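Local coordinates for SnoaL-like domain-containing protein (Kribbella flavida, PDB 4LMI), which is of unknown function but, as a SnoaL-like member of the NTF2 clan, is probably related to ketosteroid isomerases, at residues Thr5-Thr10 with Leu72-Pro77; Glu40-Ser45 with Thr109-Glu114; Ala31-Asp36 with Gly103-Val108. All blocks are in the same frame, centred on the assembly; numbering follows the deposited sequence.

Contact 1: residues Thr5-Thr10 with Leu72-Pro77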
ATOM      1  N   THR B   5       7.737  21.456   7.684  1.00 34.25           N
ATOM      2  CA  THR B   5       6.938  21.240   6.489  1.00 30.58           C
ATOM      3  C   THR B   5       5.732  20.362   6.828  1.00 28.82           C
ATOM      4  O   THR B   5       5.747  19.613   7.828  1.00 29.08           O
ATOM      5  CB  THR B   5       7.763  20.544   5.388  1.00 31.80           C
ATOM      6  OG1 THR B   5       8.154  19.242   5.839  1.00 30.46           O
ATOM      7  CG2 THR B   5       9.015  21.360   5.034  1.00 31.95           C
ATOM      8  N   ASP B   6       4.697  20.489   5.999  0.50 25.34           N
ATOM      9  CA  ASP B   6       3.529  19.614   6.000  0.50 25.75           C
ATOM     10  C   ASP B   6       3.972  18.152   6.058  0.50 25.47           C
ATOM     11  O   ASP B   6       3.487  17.368   6.877  0.50 23.45           O
ATOM     12  CB  ASP B   6       2.727  19.868   4.718  0.50 25.74           C
ATOM     13  CG  ASP B   6       1.307  19.354   4.801  0.50 26.22           C
ATOM     14  OD1 ASP B   6       0.837  19.106   5.926  0.50 26.80           O
ATOM     15  OD2 ASP B   6       0.658  19.217   3.740  0.50 24.50           O
ATOM     16  N   THR B   7       4.919  17.813   5.187  1.00 24.97           N
ATOM     17  CA  THR B   7       5.461  16.454   5.044  1.00 23.55           C
ATOM     18  C   THR B   7       6.029  15.924   6.359  1.00 24.15           C
ATOM     19  O   THR B   7       5.695  14.810   6.776  1.00 23.40           O
ATOM     20  CB  THR B   7       6.520  16.384   3.924  1.00 23.16           C
ATOM     21  OG1 THR B   7       5.911  16.772   2.686  1.00 23.99           O
ATOM     22  CG2 THR B   7       7.103  14.955   3.785  1.00 23.15           C
ATOM     23  N   GLU B   8       6.855  16.721   7.033  1.00 24.10           N
ATOM     24  CA  GLU B   8       7.450  16.240   8.280  1.00 25.76           C
ATOM     25  C   GLU B   8       6.426  16.126   9.416  1.00 25.36           C
ATOM     26  O   GLU B   8       6.511  15.216  10.249  1.00 26.51           O
ATOM     27  CB  GLU B   8       8.706  17.038   8.662  1.00 28.65           C
ATOM     28  CG  GLU B   8       9.854  16.886   7.656  1.00 31.16           C
ATOM     29  CD  GLU B   8      10.118  15.440   7.233  1.00 33.49           C
ATOM     30  OE1 GLU B   8      10.293  14.570   8.113  1.00 32.39           O
ATOM     31  OE2 GLU B   8      10.157  15.170   6.007  1.00 35.05           O
ATOM     32  N   GLN B   9       5.434  17.020   9.415  1.00 23.86           N
ATOM     33  CA  GLN B   9       4.317  16.933  10.359  1.00 24.73           C
ATOM     34  C   GLN B   9       3.547  15.625  10.168  1.00 23.65           C
ATOM     35  O   GLN B   9       3.259  14.909  11.133  1.00 25.69           O
ATOM     36  CB  GLN B   9       3.389  18.140  10.201  1.00 30.82           C
ATOM     37  CG  GLN B   9       2.190  18.136  11.139  1.00 38.91           C
ATOM     38  CD  GLN B   9       1.567  19.508  11.312  1.00 51.22           C
ATOM     39  OE1 GLN B   9       1.961  20.475  10.654  1.00 60.51           O
ATOM     40  NE2 GLN B   9       0.593  19.601  12.210  1.00 49.51           N
ATOM     41  N   THR B  10       3.238  15.310   8.915  1.00 19.59           N
ATOM     42  CA  THR B  10       2.567  14.058   8.566  1.00 19.45           C
ATOM     43  C   THR B  10       3.394  12.841   8.971  1.00 21.90           C
ATOM     44  O   THR B  10       2.849  11.870   9.522  1.00 22.93           O
ATOM     45  CB  THR B  10       2.268  14.032   7.058  1.00 20.53           C
ATOM     46  OG1 THR B  10       1.310  15.057   6.776  1.00 22.28           O
ATOM     47  CG2 THR B  10       1.706  12.677   6.611  1.00 19.72           C
ATOM     48  N   LEU B  72       7.490   3.610   5.988  1.00 24.35           N
ATOM     49  CA  LEU B  72       6.680   4.782   6.291  1.00 24.93           C
ATOM     50  C   LEU B  72       7.051   5.923   5.350  1.00 25.51           C
ATOM     51  O   LEU B  72       8.132   6.507   5.458  1.00 26.81           O
ATOM     52  CB  LEU B  72       6.832   5.195   7.764  1.00 25.08           C
ATOM     53  CG  LEU B  72       5.758   6.113   8.373  1.00 27.21           C
ATOM     54  CD1 LEU B  72       5.786   6.046   9.892  1.00 28.95           C
ATOM     55  CD2 LEU B  72       5.888   7.562   7.908  1.00 31.37           C
ATOM     56  N   LEU B  73       6.152   6.230   4.418  1.00 24.11           N
ATOM     57  CA  LEU B  73       6.354   7.343   3.494  1.00 23.11           C
ATOM     58  C   LEU B  73       5.416   8.486   3.839  1.00 21.73           C
ATOM     59  O   LEU B  73       4.248   8.254   4.153  1.00 21.76           O
ATOM     60  CB  LEU B  73       6.125   6.900   2.046  1.00 25.53           C
ATOM     61  CG  LEU B  73       7.176   6.005   1.382  1.00 25.51           C
ATOM     62  CD1 LEU B  73       7.150   4.581   1.926  1.00 27.47           C
ATOM     63  CD2 LEU B  73       6.942   5.996  -0.123  1.00 26.71           C
ATOM     64  N   ALA B  74       5.937   9.709   3.794  1.00 20.40           N
ATOM     65  CA  ALA B  74       5.139  10.922   3.996  1.00 20.77           C
ATOM     66  C   ALA B  74       5.343  11.861   2.813  1.00 20.62           C
ATOM     67  O   ALA B  74       6.463  12.019   2.323  1.00 22.64           O
ATOM     68  CB  ALA B  74       5.534  11.614   5.296  1.00 22.59           C
ATOM     69  N   ASP B  75       4.257  12.479   2.360  1.00 21.54           N
ATOM     70  CA  ASP B  75       4.266  13.341   1.180  1.00 20.55           C
ATOM     71  C   ASP B  75       3.131  14.340   1.367  1.00 21.69           C
ATOM     72  O   ASP B  75       1.965  14.004   1.152  1.00 21.97           O
ATOM     73  CB  ASP B  75       4.058  12.481  -0.077  1.00 20.34           C
ATOM     74  CG  ASP B  75       3.995  13.289  -1.378  1.00 22.11           C
ATOM     75  OD1 ASP B  75       4.220  14.522  -1.386  1.00 23.53           O
ATOM     76  OD2 ASP B  75       3.717  12.658  -2.422  1.00 22.99           O
ATOM     77  N   GLY B  76       3.467  15.558   1.788  1.00 21.72           N
ATOM     78  CA  GLY B  76       2.439  16.562   2.090  1.00 21.84           C
ATOM     79  C   GLY B  76       1.513  16.065   3.195  1.00 20.24           C
ATOM     80  O   GLY B  76       1.988  15.647   4.253  1.00 22.88           O
ATOM     81  N   PRO B  77       0.188  16.068   2.949  1.00 19.11           N
ATOM     82  CA  PRO B  77      -0.764  15.617   3.967  1.00 21.27           C
ATOM     83  C   PRO B  77      -0.942  14.092   3.984  1.00 22.39           C
ATOM     84  O   PRO B  77      -1.741  13.577   4.771  1.00 24.08           O
ATOM     85  CB  PRO B  77      -2.070  16.289   3.525  1.00 23.35           C
ATOM     86  CG  PRO B  77      -1.966  16.316   2.032  1.00 23.05           C
ATOM     87  CD  PRO B  77      -0.497  16.498   1.714  1.00 21.43           C
TER

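Contact 2: residues Glu40-Ser45 with Thr109-Glu114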
ATOM      1  N   GLU B  40     -11.812   3.379   5.842  1.00 21.17           N
ATOM      2  CA  GLU B  40     -12.290   2.445   4.831  1.00 22.34           C
ATOM      3  C   GLU B  40     -11.454   1.182   4.842  1.00 23.53           C
ATOM      4  O   GLU B  40     -10.231   1.238   5.034  1.00 22.25           O
ATOM      5  CB  GLU B  40     -12.187   3.053   3.436  1.00 24.42           C
ATOM      6  CG  GLU B  40     -13.120   4.211   3.127  1.00 26.00           C
ATOM      7  CD  GLU B  40     -12.904   4.702   1.708  1.00 27.60           C
ATOM      8  OE1 GLU B  40     -11.785   4.523   1.192  1.00 34.07           O
ATOM      9  OE2 GLU B  40     -13.832   5.255   1.099  1.00 30.92           O
ATOM     10  N   LEU B  41     -12.132   0.054   4.638  1.00 22.32           N
ATOM     11  CA  LEU B  41     -11.511  -1.216   4.298  1.00 23.27           C
ATOM     12  C   LEU B  41     -12.025  -1.591   2.914  1.00 22.84           C
ATOM     13  O   LEU B  41     -13.063  -2.253   2.807  1.00 24.58           O
ATOM     14  CB  LEU B  41     -11.929  -2.294   5.300  1.00 24.94           C
ATOM     15  CG  LEU B  41     -11.171  -2.473   6.610  1.00 30.25           C
ATOM     16  CD1 LEU B  41     -12.017  -3.264   7.602  1.00 33.10           C
ATOM     17  CD2 LEU B  41      -9.838  -3.170   6.361  1.00 29.91           C
ATOM     18  N   PRO B  42     -11.330  -1.147   1.844  1.00 21.42           N
ATOM     19  CA  PRO B  42     -11.857  -1.367   0.491  1.00 21.96           C
ATOM     20  C   PRO B  42     -12.113  -2.828   0.120  1.00 24.26           C
ATOM     21  O   PRO B  42     -13.073  -3.112  -0.608  1.00 26.86           O
ATOM     22  CB  PRO B  42     -10.777  -0.756  -0.405  1.00 20.64           C
ATOM     23  CG  PRO B  42     -10.218   0.350   0.433  1.00 20.73           C
ATOM     24  CD  PRO B  42     -10.192  -0.207   1.832  1.00 21.24           C
ATOM     25  N   GLN B  43     -11.279  -3.741   0.626  1.00 23.30           N
ATOM     26  CA  GLN B  43     -11.420  -5.174   0.334  1.00 25.13           C
ATOM     27  C   GLN B  43     -12.779  -5.730   0.762  1.00 26.91           C
ATOM     28  O   GLN B  43     -13.323  -6.629   0.116  1.00 29.50           O
ATOM     29  CB  GLN B  43     -10.314  -5.975   1.021  1.00 25.75           C
ATOM     30  CG  GLN B  43      -8.941  -5.903   0.372  1.00 23.36           C
ATOM     31  CD  GLN B  43      -7.862  -6.362   1.332  1.00 26.82           C
ATOM     32  OE1 GLN B  43      -7.409  -5.590   2.177  1.00 27.64           O
ATOM     33  NE2 GLN B  43      -7.456  -7.629   1.223  1.00 26.46           N
ATOM     34  N   THR B  44     -13.324  -5.187   1.848  1.00 28.49           N
ATOM     35  CA  THR B  44     -14.561  -5.695   2.433  1.00 27.05           C
ATOM     36  C   THR B  44     -15.750  -4.770   2.202  1.00 28.61           C
ATOM     37  O   THR B  44     -16.845  -5.036   2.702  1.00 29.69           O
ATOM     38  CB  THR B  44     -14.426  -5.863   3.959  1.00 27.37           C
ATOM     39  OG1 THR B  44     -14.095  -4.598   4.548  1.00 27.92           O
ATOM     40  CG2 THR B  44     -13.358  -6.875   4.309  1.00 28.72           C
ATOM     41  N   SER B  45     -15.533  -3.686   1.458  1.00 27.20           N
ATOM     42  CA  SER B  45     -16.522  -2.612   1.327  1.00 26.89           C
ATOM     43  C   SER B  45     -17.117  -2.228   2.685  1.00 27.35           C
ATOM     44  O   SER B  45     -18.334  -2.267   2.886  1.00 27.65           O
ATOM     45  CB  SER B  45     -17.614  -2.976   0.315  1.00 24.90           C
ATOM     46  OG  SER B  45     -17.054  -3.102  -0.977  1.00 27.96           O
ATOM     47  N   THR B 109      -7.248   4.505   5.149  1.00 21.22           N
ATOM     48  CA  THR B 109      -7.669   3.462   4.218  1.00 20.71           C
ATOM     49  C   THR B 109      -6.729   2.280   4.390  1.00 20.92           C
ATOM     50  O   THR B 109      -5.531   2.393   4.114  1.00 20.92           O
ATOM     51  CB  THR B 109      -7.702   3.975   2.761  1.00 21.63           C
ATOM     52  OG1 THR B 109      -8.591   5.095   2.684  1.00 25.86           O
ATOM     53  CG2 THR B 109      -8.204   2.902   1.804  1.00 20.76           C
ATOM     54  N   ASP B 110      -7.294   1.169   4.870  1.00 22.26           N
ATOM     55  CA  ASP B 110      -6.559  -0.044   5.236  1.00 22.15           C
ATOM     56  C   ASP B 110      -6.645  -1.070   4.123  1.00 21.26           C
ATOM     57  O   ASP B 110      -7.739  -1.338   3.613  1.00 22.57           O
ATOM     58  CB  ASP B 110      -7.207  -0.694   6.469  1.00 23.62           C
ATOM     59  CG  ASP B 110      -6.606  -0.241   7.799  1.00 23.94           C
ATOM     60  OD1 ASP B 110      -5.986   0.840   7.889  1.00 22.64           O
ATOM     61  OD2 ASP B 110      -6.796  -0.988   8.789  1.00 25.76           O
ATOM     62  N   PHE B 111      -5.497  -1.649   3.769  1.00 22.45           N
ATOM     63  CA  PHE B 111      -5.426  -2.853   2.943  1.00 24.07           C
ATOM     64  C   PHE B 111      -4.730  -3.945   3.739  1.00 24.40           C
ATOM     65  O   PHE B 111      -3.723  -3.683   4.406  1.00 22.99           O
ATOM     66  CB  PHE B 111      -4.634  -2.592   1.659  1.00 24.09           C
ATOM     67  CG  PHE B 111      -5.300  -1.630   0.721  1.00 23.53           C
ATOM     68  CD1 PHE B 111      -6.283  -2.073  -0.166  1.00 24.74           C
ATOM     69  CD2 PHE B 111      -4.942  -0.280   0.715  1.00 22.18           C
ATOM     70  CE1 PHE B 111      -6.901  -1.188  -1.040  1.00 24.64           C
ATOM     71  CE2 PHE B 111      -5.557   0.609  -0.158  1.00 24.50           C
ATOM     72  CZ  PHE B 111      -6.539   0.152  -1.035  1.00 24.47           C
ATOM     73  N   TRP B 112      -5.264  -5.163   3.667  1.00 25.31           N
ATOM     74  CA  TRP B 112      -4.671  -6.307   4.359  1.00 25.91           C
ATOM     75  C   TRP B 112      -4.422  -7.435   3.400  1.00 26.30           C
ATOM     76  O   TRP B 112      -5.183  -8.403   3.374  1.00 29.53           O
ATOM     77  CB  TRP B 112      -5.548  -6.730   5.536  1.00 27.95           C
ATOM     78  CG  TRP B 112      -5.622  -5.623   6.551  1.00 28.59           C
ATOM     79  CD1 TRP B 112      -6.641  -4.690   6.729  1.00 30.16           C
ATOM     80  CD2 TRP B 112      -4.586  -5.248   7.518  1.00 31.51           C
ATOM     81  NE1 TRP B 112      -6.323  -3.805   7.732  1.00 29.96           N
ATOM     82  CE2 TRP B 112      -5.104  -4.082   8.245  1.00 30.59           C
ATOM     83  CE3 TRP B 112      -3.334  -5.752   7.855  1.00 33.58           C
ATOM     84  CZ2 TRP B 112      -4.382  -3.470   9.262  1.00 32.22           C
ATOM     85  CZ3 TRP B 112      -2.614  -5.121   8.876  1.00 35.37           C
ATOM     86  CH2 TRP B 112      -3.128  -4.007   9.561  1.00 34.43           C
ATOM     87  N   PRO B 113      -3.361  -7.314   2.576  1.00 25.64           N
ATOM     88  CA  PRO B 113      -3.072  -8.374   1.615  1.00 25.15           C
ATOM     89  C   PRO B 113      -2.701  -9.657   2.336  1.00 27.95           C
ATOM     90  O   PRO B 113      -2.024  -9.613   3.370  1.00 31.99           O
ATOM     91  CB  PRO B 113      -1.871  -7.830   0.830  1.00 26.78           C
ATOM     92  CG  PRO B 113      -1.267  -6.778   1.706  1.00 29.64           C
ATOM     93  CD  PRO B 113      -2.426  -6.181   2.438  1.00 26.85           C
ATOM     94  N   GLU B 114      -3.178 -10.777   1.804  1.00 31.09           N
ATOM     95  CA  GLU B 114      -2.876 -12.103   2.350  1.00 34.17           C
ATOM     96  C   GLU B 114      -2.149 -12.938   1.313  1.00 33.59           C
ATOM     97  O   GLU B 114      -2.257 -12.673   0.116  1.00 32.43           O
ATOM     98  CB  GLU B 114      -4.162 -12.808   2.786  1.00 35.67           C
ATOM     99  CG  GLU B 114      -4.892 -12.067   3.892  1.00 39.81           C
ATOM    100  CD  GLU B 114      -6.117 -12.791   4.394  1.00 41.60           C
ATOM    101  OE1 GLU B 114      -7.119 -12.848   3.655  1.00 45.35           O
ATOM    102  OE2 GLU B 114      -6.080 -13.284   5.539  1.00 46.04           O
TER
HETATM  103  O   HOH W   1      -9.143  -3.336   2.532  1.00 33.59           O

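Contact 3: residues Ala31-Asp36 with Gly103-Val108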
ATOM      1  N   ALA B  31      -6.882  11.191  20.453  1.00 25.08           N
ATOM      2  CA  ALA B  31      -6.512  12.614  20.348  1.00 26.28           C
ATOM      3  C   ALA B  31      -5.827  12.993  19.032  1.00 26.86           C
ATOM      4  O   ALA B  31      -5.786  14.168  18.674  1.00 30.74           O
ATOM      5  CB  ALA B  31      -5.664  13.051  21.540  1.00 28.91           C
ATOM      6  N   LEU B  32      -5.286  12.015  18.311  1.00 23.91           N
ATOM      7  CA  LEU B  32      -4.703  12.316  17.006  1.00 25.17           C
ATOM      8  C   LEU B  32      -5.669  12.123  15.831  1.00 23.97           C
ATOM      9  O   LEU B  32      -5.301  12.368  14.682  1.00 24.80           O
ATOM     10  CB  LEU B  32      -3.383  11.565  16.780  1.00 28.18           C
ATOM     11  CG  LEU B  32      -3.310  10.064  17.002  1.00 28.58           C
ATOM     12  CD1 LEU B  32      -3.904   9.313  15.814  1.00 31.16           C
ATOM     13  CD2 LEU B  32      -1.861   9.655  17.237  1.00 28.23           C
ATOM     14  N   LEU B  33      -6.898  11.701  16.121  1.00 23.96           N
ATOM     15  CA  LEU B  33      -7.908  11.505  15.081  1.00 22.94           C
ATOM     16  C   LEU B  33      -8.818  12.715  14.983  1.00 21.46           C
ATOM     17  O   LEU B  33      -9.232  13.262  16.006  1.00 24.40           O
ATOM     18  CB  LEU B  33      -8.768  10.281  15.388  1.00 25.84           C
ATOM     19  CG  LEU B  33      -8.080   8.937  15.623  1.00 25.70           C
ATOM     20  CD1 LEU B  33      -9.092   7.941  16.169  1.00 29.06           C
ATOM     21  CD2 LEU B  33      -7.417   8.424  14.350  1.00 29.02           C
ATOM     22  N   ALA B  34      -9.140  13.121  13.755  1.00 21.58           N
ATOM     23  CA  ALA B  34     -10.157  14.150  13.528  1.00 21.59           C
ATOM     24  C   ALA B  34     -11.507  13.666  14.054  1.00 22.37           C
ATOM     25  O   ALA B  34     -11.812  12.472  13.986  1.00 22.17           O
ATOM     26  CB  ALA B  34     -10.257  14.471  12.044  1.00 24.30           C
ATOM     27  N   GLU B  35     -12.322  14.580  14.577  1.00 22.30           N
ATOM     28  CA  GLU B  35     -13.645  14.181  15.061  1.00 24.95           C
ATOM     29  C   GLU B  35     -14.435  13.465  13.956  1.00 26.26           C
ATOM     30  O   GLU B  35     -15.197  12.541  14.240  1.00 26.80           O
ATOM     31  CB  GLU B  35     -14.432  15.368  15.638  1.00 30.71           C
ATOM     32  CG  GLU B  35     -15.632  14.934  16.470  1.00 35.85           C
ATOM     33  CD  GLU B  35     -16.172  16.016  17.385  1.00 48.27           C
ATOM     34  OE1 GLU B  35     -16.150  17.207  17.003  1.00 51.18           O
ATOM     35  OE2 GLU B  35     -16.633  15.666  18.494  1.00 60.23           O
ATOM     36  N   ASP B  36     -14.219  13.869  12.704  1.00 23.83           N
ATOM     37  CA  ASP B  36     -14.924  13.266  11.570  1.00 24.04           C
ATOM     38  C   ASP B  36     -14.047  12.329  10.739  1.00 22.75           C
ATOM     39  O   ASP B  36     -14.244  12.201   9.526  1.00 23.35           O
ATOM     40  CB  ASP B  36     -15.539  14.356  10.680  1.00 28.47           C
ATOM     41  CG  ASP B  36     -14.490  15.230   9.996  1.00 30.14           C
ATOM     42  OD1 ASP B  36     -13.279  15.097  10.292  1.00 30.86           O
ATOM     43  OD2 ASP B  36     -14.885  16.058   9.150  1.00 34.23           O
ATOM     44  N   GLY B 103      -3.360  18.865  11.349  1.00 31.66           N
ATOM     45  CA  GLY B 103      -2.577  18.106  12.329  1.00 30.07           C
ATOM     46  C   GLY B 103      -3.268  16.897  12.942  1.00 27.44           C
ATOM     47  O   GLY B 103      -2.810  16.359  13.957  1.00 28.18           O
ATOM     48  N   LEU B 104      -4.372  16.475  12.331  1.00 25.08           N
ATOM     49  CA  LEU B 104      -5.128  15.308  12.779  1.00 21.17           C
ATOM     50  C   LEU B 104      -5.349  14.348  11.620  1.00 20.82           C
ATOM     51  O   LEU B 104      -5.436  14.769  10.462  1.00 23.76           O
ATOM     52  CB  LEU B 104      -6.489  15.723  13.364  1.00 20.30           C
ATOM     53  CG  LEU B 104      -6.495  16.646  14.590  1.00 23.46           C
ATOM     54  CD1 LEU B 104      -7.905  17.130  14.903  1.00 27.13           C
ATOM     55  CD2 LEU B 104      -5.875  15.957  15.801  1.00 26.14           C
ATOM     56  N   VAL B 105      -5.454  13.060  11.943  1.00 20.52           N
ATOM     57  CA  VAL B 105      -5.729  12.024  10.949  1.00 20.01           C
ATOM     58  C   VAL B 105      -7.191  12.146  10.508  1.00 20.60           C
ATOM     59  O   VAL B 105      -8.116  11.948  11.306  1.00 21.98           O
ATOM     60  CB  VAL B 105      -5.417  10.619  11.515  1.00 19.98           C
ATOM     61  CG1 VAL B 105      -5.887   9.514  10.575  1.00 19.33           C
ATOM     62  CG2 VAL B 105      -3.926  10.482  11.791  1.00 23.82           C
ATOM     63  N   SER B 106      -7.372  12.465   9.230  0.50 20.26           N
ATOM     64  CA  SER B 106      -8.684  12.723   8.651  0.50 19.91           C
ATOM     65  C   SER B 106      -9.249  11.512   7.897  0.50 20.48           C
ATOM     66  O   SER B 106     -10.459  11.291   7.883  0.50 21.54           O
ATOM     67  CB  SER B 106      -8.591  13.934   7.723  0.50 19.08           C
ATOM     68  OG  SER B 106      -9.806  14.173   7.051  0.50 16.58           O
ATOM     69  N   ARG B 107      -8.369  10.740   7.262  1.00 21.38           N
ATOM     70  CA  ARG B 107      -8.772   9.550   6.515  1.00 20.27           C
ATOM     71  C   ARG B 107      -7.801   8.421   6.790  1.00 20.91           C
ATOM     72  O   ARG B 107      -6.590   8.650   6.903  1.00 21.65           O
ATOM     73  CB  ARG B 107      -8.830   9.829   5.011  1.00 23.21           C
ATOM     74  CG  ARG B 107      -9.847  10.892   4.622  1.00 24.93           C
ATOM     75  CD  ARG B 107      -9.924  11.116   3.125  1.00 27.89           C
ATOM     76  NE  ARG B 107     -10.800  12.248   2.837  1.00 35.33           N
ATOM     77  CZ  ARG B 107     -12.098  12.147   2.553  1.00 34.64           C
ATOM     78  NH1 ARG B 107     -12.686  10.959   2.494  1.00 35.63           N
ATOM     79  NH2 ARG B 107     -12.806  13.242   2.317  1.00 39.13           N
ATOM     80  N   VAL B 108      -8.340   7.213   6.914  1.00 19.39           N
ATOM     81  CA  VAL B 108      -7.534   5.999   7.051  1.00 20.88           C
ATOM     82  C   VAL B 108      -8.094   5.015   6.040  1.00 20.64           C
ATOM     83  O   VAL B 108      -9.286   4.739   6.053  1.00 22.26           O
ATOM     84  CB  VAL B 108      -7.642   5.389   8.476  1.00 20.58           C
ATOM     85  CG1 VAL B 108      -6.873   4.074   8.585  1.00 20.51           C
ATOM     86  CG2 VAL B 108      -7.157   6.368   9.539  1.00 22.72           C
TER
HETATM   87  O   HOH W   2     -12.724  12.831   7.248  1.00 24.98           O
HETATM   88  O   HOH W   3     -10.961  15.891   8.947  1.00 32.32           O

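Contact 1: residues Thr5-Thr10 with Leu72-Pro77
T7 and T10, one turn apart on helix 6-22, hold the N and O of G76 with their two hydroxyls. T7 OG1 accepts from G76 N at 2.9 Å, and T10 OG1 donates to G76 O at 2.7 Å. The second bond runs in the carbonyl plane onto a lone pair, with a C=O...donor angle of 142°. Both threonines have OG1 beside their own backbone N (chi1 -60° at T7), which turns the hydroxyls to the turn after the strand and leaves the methyls for A74. There T7 CG2 rests 3.3 Å from A74 O, while A74 CB points back at the helix and approaches T7 O to 3.5 Å. Replacing T7 by an alanine would probably leave G76 N without this acceptor and open a gap beside A74. G76 has a positive phi, and a CB on it would run into the ring of P77. At the start of the helix, T5 is the N-cap: its OG1 accepts from E8 N at 3.1 Å. The first turn of helix 6-22 is thus held to the turn joining strands 65-75 and 78-87 of the mixed sheet, consistent with the helix-on-sheet packing of the NTF2-like fold; A79 of strand 78-87 touches T10, while D75 reaches across to R11 of the second subunit.

Contact 2: residues Glu40-Ser45 with Thr109-Glu114
Q43 reaches from the turn after strand 37-41 to the backbone of W112, just past the end of strand 104-111. From CB, which points toward 109-114, CG lies anti to the carbonyl carbon (chi1 -76°) and the chain runs on extended, bringing CD within 3.7 Å of W112 N. OE1 accepts from that N at 2.6 Å, almost straight at 176°, on a lone pair in the carbonyl plane. OE1 also receives a water that accepts from Q43 N and donates to D110 O. At the other tip NE2 donates to W112 O at 3.2 Å; the acceptor lies in the amide plane of Q43, but the donor stands above the W112 carbonyl plane. NE2 has a second partner in E114 O of the second subunit.

Before the turn, E40 and T109 form a parallel bridge, with D110 N giving a bond to E40 O at 2.9 Å. P42 then lays CG 3.5 Å from T109 CG2 and crosses the F111 side chain at about a right angle. L41 CD2 meets D110 CB and, in plane, the indole edge of W112 at CD1, 3.6 Å away. The same indole gives NE1 to D110 OD2, which also bonds Y39 OH; a HEPES molecule about 4 Å from the W112 side chain, probably from the crystallisation liquor, may mark a pocket.

Where strand pairing stops, a buried side-chain amide and a water take over the polar backbone of D110 and W112, fixing both ends of the Q43 amide.

Contact 3: residues Ala31-Asp36 with Gly103-Val108
A short parallel pairing joins strand 33-34 to the beginning of strand 104-111, with L33 bridged to V105 just ahead of a classic beta bulge in which S106 and R107 both face E99. V105 supplies both bonds of the bridge. Its N donates to L32 O at 2.8 Å with an angle of 174°, in the carbonyl plane, and its O receives A34 N at 2.9 Å from above the carbonyl plane.

L33 and V105 lie side by side and point the same way, L33 CD2 coming to 4.1 Å from V105 CB. L32 also runs alongside V105; its CG sits in the crowded position between N and carbonyl carbon (chi1 51°), and CD1 meets V105 CG2. L32 continues onto L13 and Y17 of helix 6-22, and L33 onto Y54 of helix 51-59. L104 instead packs over the backbone of 31-36, with CB 3.7 Å from A34 N and CD2 3.4 Å from A31 O.

Beyond A34 the chain turns a corner at E35 and D36, and direct bonding gives way to solvent. One water donates to D36 O and to S106 O, each at 2.8 Å. A second water donates to D36 OD1 and lies 2.8 Å from S106 OG in one of the two serine conformers, so that link is doubtful.

The chemistry therefore changes along the contact: backbone bonds backed by buried leucine and valine side chains at one end, and at the other a partly exposed, water-bridged corner, of which the link to S106 OG is the less certain part.

From the N terminus, the start of helix 6-22 is closed against the end of strand 65-75 by contact 1, across 61 residues. Inside that loop lie the first segments of contact 3, which closes 66 residues, and contact 2, which closes 63; both cross contact 1, and they cross each other because their segments alternate. Contacts 3 and 2 run in the same order along strand 104-111, joining strand 33-34 and then strand 37-41 to it; E40 N and V108 O probably bond where they adjoin. Contact 1 lies at strand 65-75, one of the sheet's two outermost strands, and touches contact 3 through Q9 and G103. Contacts 1 and 2 both reach the second subunit.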